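Local coordinates for ABC sugar transporter, periplasmic sugar binding protein (Legionella pneumophila subsp. pneumophila, PDB 3ROT) that probably binds a sugar in the periplasm and delivers it to the membrane components of an ABC transporter, at residues L119-L124 with K153-D158; A130-V135 with G160-E165. All coordinates share one frame; numbering follows the deposited sequence.

Interaction 1 (L119-L124 with K153-D158); sequences LGEKAL and KTILQD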
loop_
_atom_site.group_PDB
_atom_site.type_symbol
_atom_site.label_atom_id
_atom_site.label_comp_id
_atom_site.label_asym_id
_atom_site.label_seq_id
_atom_site.Cartn_x
_atom_site.Cartn_y
_atom_site.Cartn_z
ATOM N N LEU A 119 -8.381 -13.858 -19.043
ATOM C CA LEU A 119 -8.771 -12.489 -18.745
ATOM C C LEU A 119 -8.996 -11.772 -20.062
ATOM O O LEU A 119 -9.955 -11.029 -20.209
ATOM C CB LEU A 119 -7.709 -11.762 -17.920
ATOM C CG LEU A 119 -8.204 -10.404 -17.412
ATOM C CD1 LEU A 119 -9.559 -10.584 -16.713
ATOM C CD2 LEU A 119 -7.171 -9.789 -16.469
ATOM N N GLY A 120 -8.102 -12.018 -21.012
ATOM C CA GLY A 120 -8.227 -11.419 -22.327
ATOM C C GLY A 120 -9.560 -11.765 -22.972
ATOM O O GLY A 120 -10.233 -10.887 -23.487
ATOM N N GLU A 121 -9.953 -13.037 -22.929
ATOM C CA GLU A 121 -11.217 -13.473 -23.525
ATOM C C GLU A 121 -12.448 -12.867 -22.845
ATOM O O GLU A 121 -13.452 -12.582 -23.499
ATOM C CB GLU A 121 -11.334 -15.002 -23.485
ATOM C CG GLU A 121 -10.226 -15.739 -24.211
ATOM C CD GLU A 121 -10.298 -17.248 -24.015
ATOM O OE1 GLU A 121 -10.468 -17.697 -22.860
ATOM O OE2 GLU A 121 -10.176 -17.986 -25.016
ATOM N N LYS A 122 -12.374 -12.676 -21.531
ATOM C CA LYS A 122 -13.496 -12.110 -20.794
ATOM C C LYS A 122 -13.673 -10.624 -21.120
ATOM O O LYS A 122 -14.796 -10.144 -21.277
ATOM C CB LYS A 122 -13.285 -12.310 -19.286
ATOM C CG LYS A 122 -14.341 -11.661 -18.405
ATOM C CD LYS A 122 -15.752 -12.078 -18.780
ATOM C CE LYS A 122 -15.879 -13.586 -18.871
ATOM N NZ LYS A 122 -15.367 -14.246 -17.647
ATOM N N ALA A 123 -12.562 -9.904 -21.223
ATOM C CA ALA A 123 -12.602 -8.480 -21.540
ATOM C C ALA A 123 -13.204 -8.250 -22.932
ATOM O O ALA A 123 -13.909 -7.273 -23.156
ATOM C CB ALA A 123 -11.192 -7.890 -21.475
ATOM N N LEU A 124 -12.923 -9.153 -23.866
ATOM C CA LEU A 124 -13.452 -9.008 -25.218
ATOM C C LEU A 124 -14.940 -9.317 -25.249
ATOM O O LEU A 124 -15.665 -8.819 -26.106
ATOM C CB LEU A 124 -12.699 -9.913 -26.195
ATOM C CG LEU A 124 -11.212 -9.580 -26.342
ATOM C CD1 LEU A 124 -10.630 -10.367 -27.497
ATOM C CD2 LEU A 124 -11.033 -8.092 -26.591
ATOM N N LYS A 153 -2.018 -10.724 -24.456
ATOM C CA LYS A 153 -1.657 -10.285 -25.800
ATOM C C LYS A 153 -2.044 -11.270 -26.909
ATOM O O LYS A 153 -2.443 -10.852 -27.993
ATOM C CB LYS A 153 -0.154 -10.004 -25.856
ATOM C CG LYS A 153 0.276 -8.889 -24.924
ATOM C CD LYS A 153 1.776 -8.724 -24.910
ATOM C CE LYS A 153 2.201 -7.718 -23.856
ATOM N NZ LYS A 153 3.680 -7.643 -23.746
ATOM N N THR A 154 -1.929 -12.568 -26.646
ATOM C CA THR A 154 -2.292 -13.560 -27.654
ATOM C C THR A 154 -3.770 -13.423 -28.017
ATOM O O THR A 154 -4.134 -13.470 -29.194
ATOM C CB THR A 154 -2.017 -15.011 -27.178
ATOM O OG1 THR A 154 -2.756 -15.280 -25.981
ATOM C CG2 THR A 154 -0.538 -15.208 -26.910
ATOM N N ILE A 155 -4.625 -13.238 -27.014
ATOM C CA ILE A 155 -6.047 -13.087 -27.285
ATOM C C ILE A 155 -6.290 -11.788 -28.050
ATOM O O ILE A 155 -7.025 -11.769 -29.031
ATOM C CB ILE A 155 -6.876 -13.073 -25.983
ATOM C CG1 ILE A 155 -6.637 -14.369 -25.194
ATOM C CG2 ILE A 155 -8.350 -12.876 -26.309
ATOM C CD1 ILE A 155 -6.809 -15.651 -26.005
ATOM N N LEU A 156 -5.651 -10.710 -27.611
ATOM C CA LEU A 156 -5.817 -9.414 -28.258
ATOM C C LEU A 156 -5.315 -9.414 -29.693
ATOM O O LEU A 156 -5.911 -8.781 -30.563
ATOM C CB LEU A 156 -5.095 -8.322 -27.474
ATOM C CG LEU A 156 -5.615 -8.039 -26.069
ATOM C CD1 LEU A 156 -4.819 -6.893 -25.480
ATOM C CD2 LEU A 156 -7.097 -7.705 -26.115
ATOM N N GLN A 157 -4.211 -10.112 -29.932
ATOM C CA GLN A 157 -3.647 -10.195 -31.269
ATOM C C GLN A 157 -4.620 -10.958 -32.175
ATOM O O GLN A 157 -4.878 -10.553 -33.305
ATOM C CB GLN A 157 -2.305 -10.922 -31.229
ATOM C CG GLN A 157 -1.512 -10.827 -32.523
ATOM C CD GLN A 157 -0.420 -11.881 -32.616
ATOM O OE1 GLN A 157 0.362 -12.071 -31.678
ATOM N NE2 GLN A 157 -0.358 -12.568 -33.753
ATOM N N ASP A 158 -5.159 -12.058 -31.659
ATOM C CA ASP A 158 -6.101 -12.889 -32.401
ATOM C C ASP A 158 -7.292 -12.123 -32.945
ATOM O O ASP A 158 -7.791 -12.425 -34.027
ATOM C CB ASP A 158 -6.632 -14.015 -31.517
ATOM C CG ASP A 158 -5.949 -15.334 -31.778
ATOM O OD1 ASP A 158 -4.753 -15.471 -31.445
ATOM O OD2 ASP A 158 -6.614 -16.236 -32.327
#
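G120 faces I155 where two neighbouring helices, 112-126 and 143-158, pack side by side against one face of the parallel five-stranded sheet, as in the alpha/beta lobes of periplasmic binding proteins. Their segment axes come within 8.5 Å at 42°, and the CA atoms of G120 and I155 lie just 5.7 Å apart. Glycine suits this spot: a CB here would point at the partner helix and come tightly against the CB of I155. In its place the branched I155 side chain lies against bare backbone, its CG2 3.7 Å from the carbonyl carbon of G120.

One residue on, the exposed E121 contributes its aliphatic stem. Its CG meets CD1 of I155 at 3.9 Å, the two side chains crossing at about a right angle, a methylene touching the isoleucine while the carboxylate extends past it.

A turn after G120, L124 reaches across with both methyls. With CG anti to the carbonyl carbon (chi1 -63°) the chain points at the partner helix, and there its methyls divide between I155 and L156, a fork well suited to a groove between two apolar residues. L156, whose own end turns in toward the contact, also leans on F193 of the sheet beneath. CD2 of L124 meets CD2 of L156 at 4.0 Å, while CD1 of L124 touches CG2 of I155 at 3.6 Å.

Interaction 2 (A130-V135 with G160-E165); sequences AKRALV and GIFFEE
A133 and F162 are joined by the first backbone bond between two adjacent parallel strands, 132-135 and 162-165, the two strands of a beta-alpha-beta crossover through helix 143-158. A133 N gives its hydrogen to F162 O at 2.9 Å, nearly straight at 166° and in the carbonyl plane. A133 O in turn accepts from E164 N, a longer and more bent bond of 3.3 Å, and V135 N donates to E164 O. CA-H...O contacts, such as R132 CA to F162 O, fill in between these bonds.

On the face carrying R132, F162 and E164, the arginine chain runs extended, its CG anti to the backbone N (chi1 -173°), which carries the guanidinium over the start of the F162 side chain. NH1 comes 3.4 Å from F162 CB, and the group's plane is inclined 44° to the phenyl ring. E164 OE1 stands 4.3 Å from R132 NH2, beyond a salt bridge, although the opposite charges would still attract. A hydrogen bond from R132 NE to Y182 OH anchors the arginine from outside the pair.

The face bearing A133 and F163 is apolar at the start of the strands; farther on, V135 packs its CG1 on CG of E165, whose carboxylate goes to K153 and N137. A133, with its single methyl, is buried beneath L156 of helix 143-158. Nearer the loops, I161 puts its CD1 against A130 CB at 4.1 Å, just after G160, whose positive phi closes the preceding helix in a Schellman motif.

Strand 162-167 is the outermost of the sheet within this chain; strand 132-137 has strand 191-194 on its other flank, and helix 172-185 touches L134 and E164 from the face opposite helix 143-158.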
loop_
_atom_site.group_PDB
_atom_site.type_symbol
_atom_site.label_atom_id
_atom_site.label_comp_id
_atom_site.label_asym_id
_atom_site.label_seq_id
_atom_site.Cartn_x
_atom_site.Cartn_y
_atom_site.Cartn_z
ATOM N N ALA A 130 -14.214 -2.860 -27.835
ATOM C CA ALA A 130 -12.754 -2.805 -27.720
ATOM C C ALA A 130 -12.043 -2.241 -28.960
ATOM O O ALA A 130 -12.222 -2.740 -30.073
ATOM C CB ALA A 130 -12.209 -4.202 -27.400
ATOM N N LYS A 131 -11.226 -1.210 -28.745
ATOM C CA LYS A 131 -10.470 -0.552 -29.811
ATOM C C LYS A 131 -8.966 -0.681 -29.581
ATOM O O LYS A 131 -8.218 -1.069 -30.477
ATOM C CB LYS A 131 -10.808 0.943 -29.870
ATOM C CG LYS A 131 -12.260 1.272 -30.155
ATOM C CD LYS A 131 -12.634 0.978 -31.605
ATOM C CE LYS A 131 -14.072 1.404 -31.897
ATOM N NZ LYS A 131 -14.282 2.864 -31.662
ATOM N N ARG A 132 -8.537 -0.340 -28.368
ATOM C CA ARG A 132 -7.133 -0.377 -28.006
ATOM C C ARG A 132 -6.980 -0.672 -26.508
ATOM O O ARG A 132 -7.638 -0.043 -25.673
ATOM C CB ARG A 132 -6.500 0.975 -28.334
ATOM C CG ARG A 132 -4.993 1.038 -28.172
ATOM C CD ARG A 132 -4.500 2.477 -28.314
ATOM N NE ARG A 132 -3.066 2.543 -28.589
ATOM C CZ ARG A 132 -2.518 2.271 -29.772
ATOM N NH1 ARG A 132 -3.280 1.920 -30.801
ATOM N NH2 ARG A 132 -1.205 2.347 -29.925
ATOM N N ALA A 133 -6.110 -1.624 -26.181
ATOM C CA ALA A 133 -5.876 -2.015 -24.793
ATOM C C ALA A 133 -4.492 -1.644 -24.306
ATOM O O ALA A 133 -3.525 -1.646 -25.069
ATOM C CB ALA A 133 -6.077 -3.512 -24.622
ATOM N N LEU A 134 -4.407 -1.345 -23.016
ATOM C CA LEU A 134 -3.146 -0.992 -22.388
ATOM C C LEU A 134 -2.909 -1.984 -21.252
ATOM O O LEU A 134 -3.799 -2.211 -20.433
ATOM C CB LEU A 134 -3.224 0.435 -21.852
ATOM C CG LEU A 134 -2.009 1.024 -21.140
ATOM C CD1 LEU A 134 -0.858 1.209 -22.126
ATOM C CD2 LEU A 134 -2.407 2.368 -20.502
ATOM N N VAL A 135 -1.725 -2.593 -21.227
ATOM C CA VAL A 135 -1.371 -3.560 -20.192
ATOM C C VAL A 135 -0.361 -2.935 -19.246
ATOM O O VAL A 135 0.756 -2.589 -19.657
ATOM C CB VAL A 135 -0.752 -4.842 -20.786
ATOM C CG1 VAL A 135 -0.338 -5.792 -19.657
ATOM C CG2 VAL A 135 -1.752 -5.520 -21.714
ATOM N N GLY A 160 -7.269 -8.779 -33.446
ATOM C CA GLY A 160 -6.856 -7.553 -34.099
ATOM C C GLY A 160 -7.080 -6.296 -33.281
ATOM O O GLY A 160 -7.401 -5.237 -33.826
ATOM N N ILE A 161 -6.925 -6.412 -31.966
ATOM C CA ILE A 161 -7.082 -5.271 -31.073
ATOM C C ILE A 161 -5.681 -4.717 -30.844
ATOM O O ILE A 161 -4.768 -5.461 -30.487
ATOM C CB ILE A 161 -7.667 -5.686 -29.708
ATOM C CG1 ILE A 161 -8.974 -6.467 -29.898
ATOM C CG2 ILE A 161 -7.907 -4.446 -28.861
ATOM C CD1 ILE A 161 -10.095 -5.673 -30.531
ATOM N N PHE A 162 -5.504 -3.423 -31.077
ATOM C CA PHE A 162 -4.207 -2.787 -30.877
ATOM C C PHE A 162 -3.906 -2.808 -29.381
ATOM O O PHE A 162 -4.807 -2.636 -28.562
ATOM C CB PHE A 162 -4.240 -1.340 -31.369
ATOM C CG PHE A 162 -4.538 -1.197 -32.831
ATOM C CD1 PHE A 162 -3.739 -1.829 -33.787
ATOM C CD2 PHE A 162 -5.598 -0.407 -33.263
ATOM C CE1 PHE A 162 -3.992 -1.671 -35.153
ATOM C CE2 PHE A 162 -5.859 -0.242 -34.628
ATOM C CZ PHE A 162 -5.054 -0.874 -35.573
ATOM N N PHE A 163 -2.644 -3.001 -29.019
ATOM C CA PHE A 163 -2.286 -3.051 -27.606
ATOM C C PHE A 163 -0.832 -2.693 -27.364
ATOM O O PHE A 163 -0.008 -2.748 -28.274
ATOM C CB PHE A 163 -2.561 -4.452 -27.052
ATOM C CG PHE A 163 -1.662 -5.517 -27.623
ATOM C CD1 PHE A 163 -0.365 -5.686 -27.142
ATOM C CD2 PHE A 163 -2.101 -6.335 -28.662
ATOM C CE1 PHE A 163 0.486 -6.653 -27.688
ATOM C CE2 PHE A 163 -1.256 -7.305 -29.216
ATOM C CZ PHE A 163 0.039 -7.461 -28.727
ATOM N N GLU A 164 -0.525 -2.341 -26.120
ATOM C CA GLU A 164 0.834 -1.993 -25.738
ATOM C C GLU A 164 1.008 -2.294 -24.254
ATOM O O GLU A 164 0.075 -2.116 -23.474
ATOM C CB GLU A 164 1.096 -0.506 -26.015
ATOM C CG GLU A 164 2.578 -0.116 -26.044
ATOM C CD GLU A 164 2.823 1.262 -26.665
ATOM O OE1 GLU A 164 2.390 1.489 -27.819
ATOM O OE2 GLU A 164 3.456 2.117 -26.004
ATOM N N GLU A 165 2.184 -2.785 -23.874
ATOM C CA GLU A 165 2.462 -3.067 -22.472
ATOM C C GLU A 165 3.278 -1.914 -21.917
ATOM O O GLU A 165 4.276 -1.496 -22.503
ATOM C CB GLU A 165 3.236 -4.374 -22.290
ATOM C CG GLU A 165 3.411 -4.758 -20.817
ATOM C CD GLU A 165 4.155 -6.075 -20.605
ATOM O OE1 GLU A 165 3.867 -7.055 -21.323
ATOM O OE2 GLU A 165 5.016 -6.142 -19.704
#

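Overall arrangement
Helix 143-158 ties the two contacts together: interaction 1 sets it beside helix 112-126, and interaction 2 pairs the strands that precede and follow it. The segments alternate along the chain, and the contact centres lie about 9 Å apart. A salt bridge from K153 NZ to E165 OE1, modelled at a short 2.5 Å, fastens the helix to the edge strand, while K153 CG packs on F163 CE1 at 3.6 Å. At the helix end, L156 O probably accepts a hydrogen bond from I161 N at 2.9 Å. L156 thus serves both contacts, its CD1 lying 3.7 Å from F163 CB. Both contacts belong to the framework of one lobe.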